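Local structure of V-type ATPase 116 kDa subunit (Meiothermus ruber, 3RRK) at residues Pro152-Lys157 with Glu181-Gln186; Ala137-Leu142 with Ala188-Val193. The protein is the cytoplasmic N-terminal domain of subunit I, a homolog of subunit a, and as part of the rotary V-ATPase probably takes part in proton transport. One frame throughout, in Å; residues are numbered along the deposited sequence.

Contact 1. Residues Pro152-Lys157 with Glu181-Gln186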
ATOM      1  N   PRO A 152      -5.220 -34.140  -4.244  1.00 58.54           N
ATOM      2  CA  PRO A 152      -3.777 -33.921  -4.150  1.00 56.30           C
ATOM      3  C   PRO A 152      -3.468 -33.554  -2.717  1.00 55.58           C
ATOM      4  O   PRO A 152      -4.319 -32.972  -2.040  1.00 61.70           O
ATOM      5  CB  PRO A 152      -3.551 -32.716  -5.060  1.00 49.94           C
ATOM      6  CG  PRO A 152      -4.815 -31.948  -4.952  1.00 46.37           C
ATOM      7  CD  PRO A 152      -5.932 -32.946  -4.725  1.00 53.21           C
ATOM      8  N   PHE A 153      -2.281 -33.907  -2.245  1.00 59.65           N
ATOM      9  CA  PHE A 153      -1.875 -33.553  -0.890  1.00 60.10           C
ATOM     10  C   PHE A 153      -0.394 -33.846  -0.692  1.00 66.21           C
ATOM     11  O   PHE A 153       0.158 -34.712  -1.348  1.00 68.20           O
ATOM     12  CB  PHE A 153      -2.727 -34.305   0.138  1.00 60.42           C
ATOM     13  CG  PHE A 153      -2.464 -35.784   0.187  1.00 66.56           C
ATOM     14  CD1 PHE A 153      -3.084 -36.643  -0.704  1.00 71.77           C
ATOM     15  CD2 PHE A 153      -1.602 -36.318   1.134  1.00 68.03           C
ATOM     16  CE1 PHE A 153      -2.846 -38.001  -0.654  1.00 75.85           C
ATOM     17  CE2 PHE A 153      -1.363 -37.680   1.194  1.00 73.21           C
ATOM     18  CZ  PHE A 153      -1.986 -38.525   0.299  1.00 75.37           C
ATOM     19  N   LEU A 154       0.256 -33.111   0.203  1.00 74.79           N
ATOM     20  CA  LEU A 154       1.682 -33.301   0.432  1.00 69.30           C
ATOM     21  C   LEU A 154       1.964 -34.185   1.639  1.00 72.52           C
ATOM     22  O   LEU A 154       1.226 -34.191   2.627  1.00 75.12           O
ATOM     23  CB  LEU A 154       2.387 -31.960   0.601  1.00 65.61           C
ATOM     24  CG  LEU A 154       2.420 -30.973  -0.560  1.00 65.24           C
ATOM     25  CD1 LEU A 154       3.140 -29.704  -0.105  1.00 68.07           C
ATOM     26  CD2 LEU A 154       3.103 -31.574  -1.771  1.00 61.11           C
ATOM     27  N   VAL A 155       3.056 -34.927   1.553  1.00 75.32           N
ATOM     28  CA  VAL A 155       3.427 -35.855   2.600  1.00 74.85           C
ATOM     29  C   VAL A 155       4.940 -35.821   2.648  1.00 79.39           C
ATOM     30  O   VAL A 155       5.587 -35.661   1.616  1.00 82.46           O
ATOM     31  CB  VAL A 155       2.890 -37.278   2.294  1.00 78.97           C
ATOM     32  CG1 VAL A 155       3.747 -37.971   1.247  1.00 81.74           C
ATOM     33  CG2 VAL A 155       2.827 -38.104   3.550  1.00 84.45           C
ATOM     34  N   ALA A 156       5.508 -35.938   3.840  1.00 88.40           N
ATOM     35  CA  ALA A 156       6.942 -35.711   4.016  1.00 92.51           C
ATOM     36  C   ALA A 156       7.766 -36.954   3.714  1.00 95.38           C
ATOM     37  O   ALA A 156       8.648 -36.945   2.857  1.00 91.34           O
ATOM     38  CB  ALA A 156       7.228 -35.205   5.417  1.00 88.52           C
ATOM     39  N   LYS A 157       7.464 -38.033   4.418  1.00104.65           N
ATOM     40  CA  LYS A 157       8.229 -39.262   4.274  1.00112.48           C
ATOM     41  C   LYS A 157       7.447 -40.333   3.500  1.00110.72           C
ATOM     42  O   LYS A 157       6.223 -40.422   3.615  1.00104.45           O
ATOM     43  CB  LYS A 157       8.634 -39.775   5.664  1.00117.70           C
ATOM     44  CG  LYS A 157       9.081 -38.672   6.626  1.00117.33           C
ATOM     45  CD  LYS A 157       9.467 -39.215   7.995  1.00120.28           C
ATOM     46  CE  LYS A 157       9.976 -38.090   8.895  1.00125.08           C
ATOM     47  NZ  LYS A 157      10.460 -38.569  10.228  1.00127.90           N
ATOM     48  N   GLU A 181       4.764 -38.645  -6.240  1.00 85.41           N
ATOM     49  CA  GLU A 181       5.982 -38.244  -6.924  1.00 88.29           C
ATOM     50  C   GLU A 181       6.828 -37.457  -5.958  1.00 86.90           C
ATOM     51  O   GLU A 181       6.303 -36.692  -5.151  1.00 84.60           O
ATOM     52  CB  GLU A 181       5.680 -37.411  -8.174  1.00 86.99           C
ATOM     53  CG  GLU A 181       5.349 -38.239  -9.403  1.00 90.86           C
ATOM     54  CD  GLU A 181       6.435 -39.252  -9.727  1.00102.35           C
ATOM     55  OE1 GLU A 181       7.631 -38.897  -9.614  1.00104.28           O
ATOM     56  OE2 GLU A 181       6.093 -40.402 -10.085  1.00107.44           O
ATOM     57  N   PRO A 182       8.147 -37.651  -6.030  1.00 92.84           N
ATOM     58  CA  PRO A 182       9.091 -36.973  -5.138  1.00 94.51           C
ATOM     59  C   PRO A 182       9.237 -35.493  -5.472  1.00 90.66           C
ATOM     60  O   PRO A 182       9.420 -35.106  -6.629  1.00 81.24           O
ATOM     61  CB  PRO A 182      10.408 -37.706  -5.407  1.00 97.42           C
ATOM     62  CG  PRO A 182      10.287 -38.165  -6.824  1.00 99.77           C
ATOM     63  CD  PRO A 182       8.829 -38.503  -7.020  1.00 96.46           C
ATOM     64  N   LEU A 183       9.130 -34.668  -4.442  1.00 96.12           N
ATOM     65  CA  LEU A 183       9.451 -33.260  -4.557  1.00 94.86           C
ATOM     66  C   LEU A 183      10.849 -33.104  -3.981  1.00105.99           C
ATOM     67  O   LEU A 183      11.463 -34.089  -3.574  1.00112.88           O
ATOM     68  CB  LEU A 183       8.437 -32.428  -3.780  1.00 79.92           C
ATOM     69  CG  LEU A 183       7.543 -31.523  -4.622  1.00 68.47           C
ATOM     70  CD1 LEU A 183       7.312 -32.105  -5.992  1.00 66.02           C
ATOM     71  CD2 LEU A 183       6.229 -31.274  -3.907  1.00 66.32           C
ATOM     72  N   GLU A 184      11.360 -31.880  -3.947  1.00107.46           N
ATOM     73  CA  GLU A 184      12.699 -31.661  -3.423  1.00112.18           C
ATOM     74  C   GLU A 184      12.846 -32.219  -2.002  1.00105.92           C
ATOM     75  O   GLU A 184      13.856 -32.837  -1.673  1.00110.66           O
ATOM     76  CB  GLU A 184      13.077 -30.178  -3.497  1.00125.17           C
ATOM     77  CG  GLU A 184      13.374 -29.685  -4.918  1.00138.88           C
ATOM     78  CD  GLU A 184      13.818 -28.224  -4.973  1.00149.03           C
ATOM     79  OE1 GLU A 184      13.424 -27.440  -4.083  1.00152.52           O
ATOM     80  OE2 GLU A 184      14.564 -27.856  -5.910  1.00151.72           O
ATOM     81  N   ASN A 185      11.829 -32.021  -1.171  1.00 99.66           N
ATOM     82  CA  ASN A 185      11.838 -32.545   0.191  1.00 97.41           C
ATOM     83  C   ASN A 185      10.653 -33.456   0.474  1.00 93.40           C
ATOM     84  O   ASN A 185      10.811 -34.585   0.929  1.00 95.35           O
ATOM     85  CB  ASN A 185      11.854 -31.405   1.207  1.00101.05           C
ATOM     86  CG  ASN A 185      13.256 -31.044   1.656  1.00109.75           C
ATOM     87  OD1 ASN A 185      14.239 -31.654   1.230  1.00115.11           O
ATOM     88  ND2 ASN A 185      13.357 -30.034   2.509  1.00108.86           N
ATOM     89  N   GLN A 186       9.460 -32.951   0.205  1.00 94.63           N
ATOM     90  CA  GLN A 186       8.236 -33.700   0.427  1.00 96.11           C
ATOM     91  C   GLN A 186       7.890 -34.572  -0.776  1.00 92.10           C
ATOM     92  O   GLN A 186       8.662 -34.684  -1.732  1.00 88.44           O
ATOM     93  CB  GLN A 186       7.079 -32.738   0.709  1.00101.19           C
ATOM     94  CG  GLN A 186       7.326 -31.785   1.872  1.00105.54           C
ATOM     95  CD  GLN A 186       6.157 -30.852   2.127  1.00107.54           C
ATOM     96  OE1 GLN A 186       5.100 -31.273   2.607  1.00106.98           O
ATOM     97  NE2 GLN A 186       6.340 -29.575   1.803  1.00108.82           N
TER
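Leu154 of strand 148-155 meets Leu183 and Gln186, which stand at the two ends of the turn after strand 177-182. Leu154 CB sits 3.4 Å from Gln186 OE1, and its CG, farther off, faces the same oxygen. At the fork the two methyls part company: Leu154 CD1 rests against the amide, 3.7 Å from Gln186 NE2, whereas Leu154 CD2 reaches Leu183 CD2 at 3.8 Å. A chi1 of -64° sets CG beside the backbone N and aims this fork at the turn. The side chains of Leu183 and Gln186 each lie roughly perpendicular to that of Leu154. Gln186 runs extended beyond CG, its CB lying 3.4 Å from Val155 O. No hydrogen bond spans the two segments. Cutting Leu154 back to an alanine is likely to leave Leu183 CD2 without its methyl partner and the Gln186 amide freer to turn. Leu183 also touches Lys134 of helix 94-138, while Phe153 and Val155 pack on helix 158-172. A backbone bond from Leu183 N to Gln186 O (2.8 Å) closes the turn. It is the bend of a beta hairpin, strands 177-182 and 187-194, whose end reaches past the middle strand to the opposite edge of a three-stranded antiparallel sheet.

Contact 2. Residues Ala137-Leu142 with Ala188-Val193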
ATOM      1  N   ALA A 137       0.071 -34.785 -13.775  1.00 62.32           N
ATOM      2  CA  ALA A 137       0.468 -35.970 -14.507  1.00 69.02           C
ATOM      3  C   ALA A 137      -0.062 -37.203 -13.792  1.00 77.66           C
ATOM      4  O   ALA A 137      -0.641 -38.100 -14.413  1.00 84.55           O
ATOM      5  CB  ALA A 137       1.956 -36.028 -14.610  1.00 52.77           C
ATOM      6  N   LEU A 138       0.128 -37.229 -12.477  1.00 75.69           N
ATOM      7  CA  LEU A 138      -0.419 -38.285 -11.640  1.00 72.96           C
ATOM      8  C   LEU A 138      -1.902 -38.449 -11.911  1.00 72.22           C
ATOM      9  O   LEU A 138      -2.437 -39.548 -11.813  1.00 78.10           O
ATOM     10  CB  LEU A 138      -0.218 -37.954 -10.159  1.00 73.50           C
ATOM     11  CG  LEU A 138       1.171 -38.212  -9.579  1.00 72.40           C
ATOM     12  CD1 LEU A 138       1.149 -38.047  -8.077  1.00 65.39           C
ATOM     13  CD2 LEU A 138       1.615 -39.607  -9.942  1.00 70.28           C
ATOM     14  N   ALA A 139      -2.563 -37.348 -12.249  1.00 66.33           N
ATOM     15  CA  ALA A 139      -4.010 -37.342 -12.390  1.00 61.11           C
ATOM     16  C   ALA A 139      -4.458 -37.086 -13.829  1.00 67.81           C
ATOM     17  O   ALA A 139      -5.596 -36.693 -14.075  1.00 70.40           O
ATOM     18  CB  ALA A 139      -4.607 -36.311 -11.469  1.00 54.82           C
ATOM     19  N   HIS A 140      -3.569 -37.307 -14.785  1.00 64.34           N
ATOM     20  CA  HIS A 140      -3.914 -37.028 -16.162  1.00 76.49           C
ATOM     21  C   HIS A 140      -5.070 -37.927 -16.633  1.00 93.95           C
ATOM     22  O   HIS A 140      -4.996 -39.156 -16.536  1.00 91.04           O
ATOM     23  CB  HIS A 140      -2.682 -37.200 -17.042  1.00 80.62           C
ATOM     24  CG  HIS A 140      -2.981 -37.177 -18.502  1.00 90.69           C
ATOM     25  ND1 HIS A 140      -3.084 -38.323 -19.258  1.00102.89           N
ATOM     26  CD2 HIS A 140      -3.203 -36.142 -19.349  1.00 95.30           C
ATOM     27  CE1 HIS A 140      -3.351 -38.000 -20.512  1.00107.88           C
ATOM     28  NE2 HIS A 140      -3.426 -36.682 -20.591  1.00105.52           N
ATOM     29  N   GLY A 141      -6.140 -37.304 -17.127  1.00 99.39           N
ATOM     30  CA  GLY A 141      -7.284 -38.029 -17.658  1.00 91.77           C
ATOM     31  C   GLY A 141      -8.352 -38.341 -16.625  1.00 85.19           C
ATOM     32  O   GLY A 141      -9.479 -38.686 -16.968  1.00 97.15           O
ATOM     33  N   LEU A 142      -7.995 -38.214 -15.354  1.00 90.90           N
ATOM     34  CA  LEU A 142      -8.884 -38.551 -14.249  1.00 87.54           C
ATOM     35  C   LEU A 142      -9.369 -37.303 -13.521  1.00 91.62           C
ATOM     36  O   LEU A 142     -10.211 -37.397 -12.627  1.00 94.86           O
ATOM     37  CB  LEU A 142      -8.142 -39.405 -13.214  1.00 89.68           C
ATOM     38  CG  LEU A 142      -7.420 -40.712 -13.542  1.00 95.56           C
ATOM     39  CD1 LEU A 142      -6.615 -40.622 -14.821  1.00101.50           C
ATOM     40  CD2 LEU A 142      -6.496 -41.067 -12.394  1.00 89.36           C
ATOM     41  N   ALA A 188       4.661 -35.261  -3.526  1.00 77.63           N
ATOM     42  CA  ALA A 188       3.354 -34.915  -4.058  1.00 70.27           C
ATOM     43  C   ALA A 188       2.568 -36.206  -4.255  1.00 75.99           C
ATOM     44  O   ALA A 188       2.951 -37.066  -5.046  1.00 73.76           O
ATOM     45  CB  ALA A 188       3.496 -34.172  -5.366  1.00 69.57           C
ATOM     46  N   ALA A 189       1.482 -36.355  -3.509  1.00 73.31           N
ATOM     47  CA  ALA A 189       0.674 -37.560  -3.583  1.00 67.17           C
ATOM     48  C   ALA A 189      -0.699 -37.234  -4.135  1.00 69.44           C
ATOM     49  O   ALA A 189      -1.145 -36.094  -4.076  1.00 76.68           O
ATOM     50  CB  ALA A 189       0.547 -38.193  -2.216  1.00 60.56           C
ATOM     51  N   LEU A 190      -1.367 -38.244  -4.671  1.00 64.14           N
ATOM     52  CA  LEU A 190      -2.713 -38.082  -5.170  1.00 61.23           C
ATOM     53  C   LEU A 190      -3.510 -39.336  -4.830  1.00 64.54           C
ATOM     54  O   LEU A 190      -3.012 -40.453  -4.980  1.00 65.57           O
ATOM     55  CB  LEU A 190      -2.676 -37.870  -6.680  1.00 64.76           C
ATOM     56  CG  LEU A 190      -4.022 -37.689  -7.387  1.00 69.02           C
ATOM     57  CD1 LEU A 190      -4.474 -36.248  -7.275  1.00 70.12           C
ATOM     58  CD2 LEU A 190      -3.920 -38.108  -8.844  1.00 74.97           C
ATOM     59  N   VAL A 191      -4.734 -39.152  -4.347  1.00 63.17           N
ATOM     60  CA  VAL A 191      -5.633 -40.277  -4.146  1.00 64.12           C
ATOM     61  C   VAL A 191      -6.775 -40.162  -5.127  1.00 66.16           C
ATOM     62  O   VAL A 191      -7.226 -39.058  -5.438  1.00 63.52           O
ATOM     63  CB  VAL A 191      -6.254 -40.306  -2.754  1.00 65.30           C
ATOM     64  CG1 VAL A 191      -6.892 -41.686  -2.499  1.00 63.27           C
ATOM     65  CG2 VAL A 191      -5.212 -40.003  -1.724  1.00 71.06           C
ATOM     66  N   VAL A 192      -7.238 -41.319  -5.593  1.00 63.52           N
ATOM     67  CA  VAL A 192      -8.341 -41.418  -6.526  1.00 67.90           C
ATOM     68  C   VAL A 192      -9.364 -42.424  -6.017  1.00 68.50           C
ATOM     69  O   VAL A 192      -9.023 -43.537  -5.614  1.00 67.69           O
ATOM     70  CB  VAL A 192      -7.845 -41.860  -7.899  1.00 73.32           C
ATOM     71  CG1 VAL A 192      -9.012 -41.933  -8.888  1.00 70.31           C
ATOM     72  CG2 VAL A 192      -6.754 -40.906  -8.381  1.00 71.31           C
ATOM     73  N   VAL A 193     -10.623 -42.023  -6.044  1.00 67.34           N
ATOM     74  CA  VAL A 193     -11.678 -42.785  -5.396  1.00 68.34           C
ATOM     75  C   VAL A 193     -12.970 -42.600  -6.180  1.00 71.94           C
ATOM     76  O   VAL A 193     -13.070 -41.706  -7.021  1.00 72.99           O
ATOM     77  CB  VAL A 193     -11.896 -42.288  -3.936  1.00 65.72           C
ATOM     78  CG1 VAL A 193     -10.842 -42.852  -2.999  1.00 60.54           C
ATOM     79  CG2 VAL A 193     -11.877 -40.768  -3.881  1.00 65.72           C
TER
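Leu138 and Ala139, at the C-terminal end of helix 94-138, pack with Leu142 on Leu190 and Val192 of strand 187-194, the middle strand of a three-stranded antiparallel sheet in an alpha/beta domain. The side chains that meet are all apolar; no hydrogen bond crosses. Leu190 is the hub: with CG turned anti to the backbone N (chi1 180°), its CD2 is brought up to the helix end, 3.3 Å from Ala139 CB and 3.9 Å from Leu138 CB. Leu138 and Leu190 lie alongside each other, running opposite ways, so that the tip of Leu138 lies back toward the start of the strand. Contacts of methyl to backbone oxygen make up a second group. Leu138 CD1 lies 3.7 Å from Ala188 O, and Leu190 CD2 is 3.6 Å from Leu138 O. Two backbone hydrogen bonds inside 137-142 shape the chain as it leaves the helix. His140 N bonds to Ala137 O, and Leu142 N to Ala139 O at 3.1 Å. The latter closes a type II beta turn with Gly141 at its third position, where a phi of 90° favours glycine. The sheet is covered on both faces: Ala189, Val191 and Val193 point to the other side and meet helix 158-172, with helix 198-206 also touching Val193. Beyond the turn, Leu142 lies roughly perpendicular to Val192, its CD2 4.0 Å from Val192 CG2.

In the fold
From the N terminus, the chain first builds part of the four-stranded sheet at the far end of this elongated domain, then runs out along helix 94-138, whose last turn opens the loop that contact 2 closes. Inside that loop comes strand 148-155, then helix 158-172 and strand 177-182, so contact 1 is nested within contact 2. The outer two strands are parallel, with strand 187-194 antiparallel between them, giving a split beta-alpha-beta unit. Contact 1 sets the turn of hairpin 177-194 against the end of strand 148-155; contact 2 lays the helix end on the middle strand. Backbone hydrogen bonds, Phe153 with Ala189 and Glu181 with Ala188, tie the segments of the two contacts together.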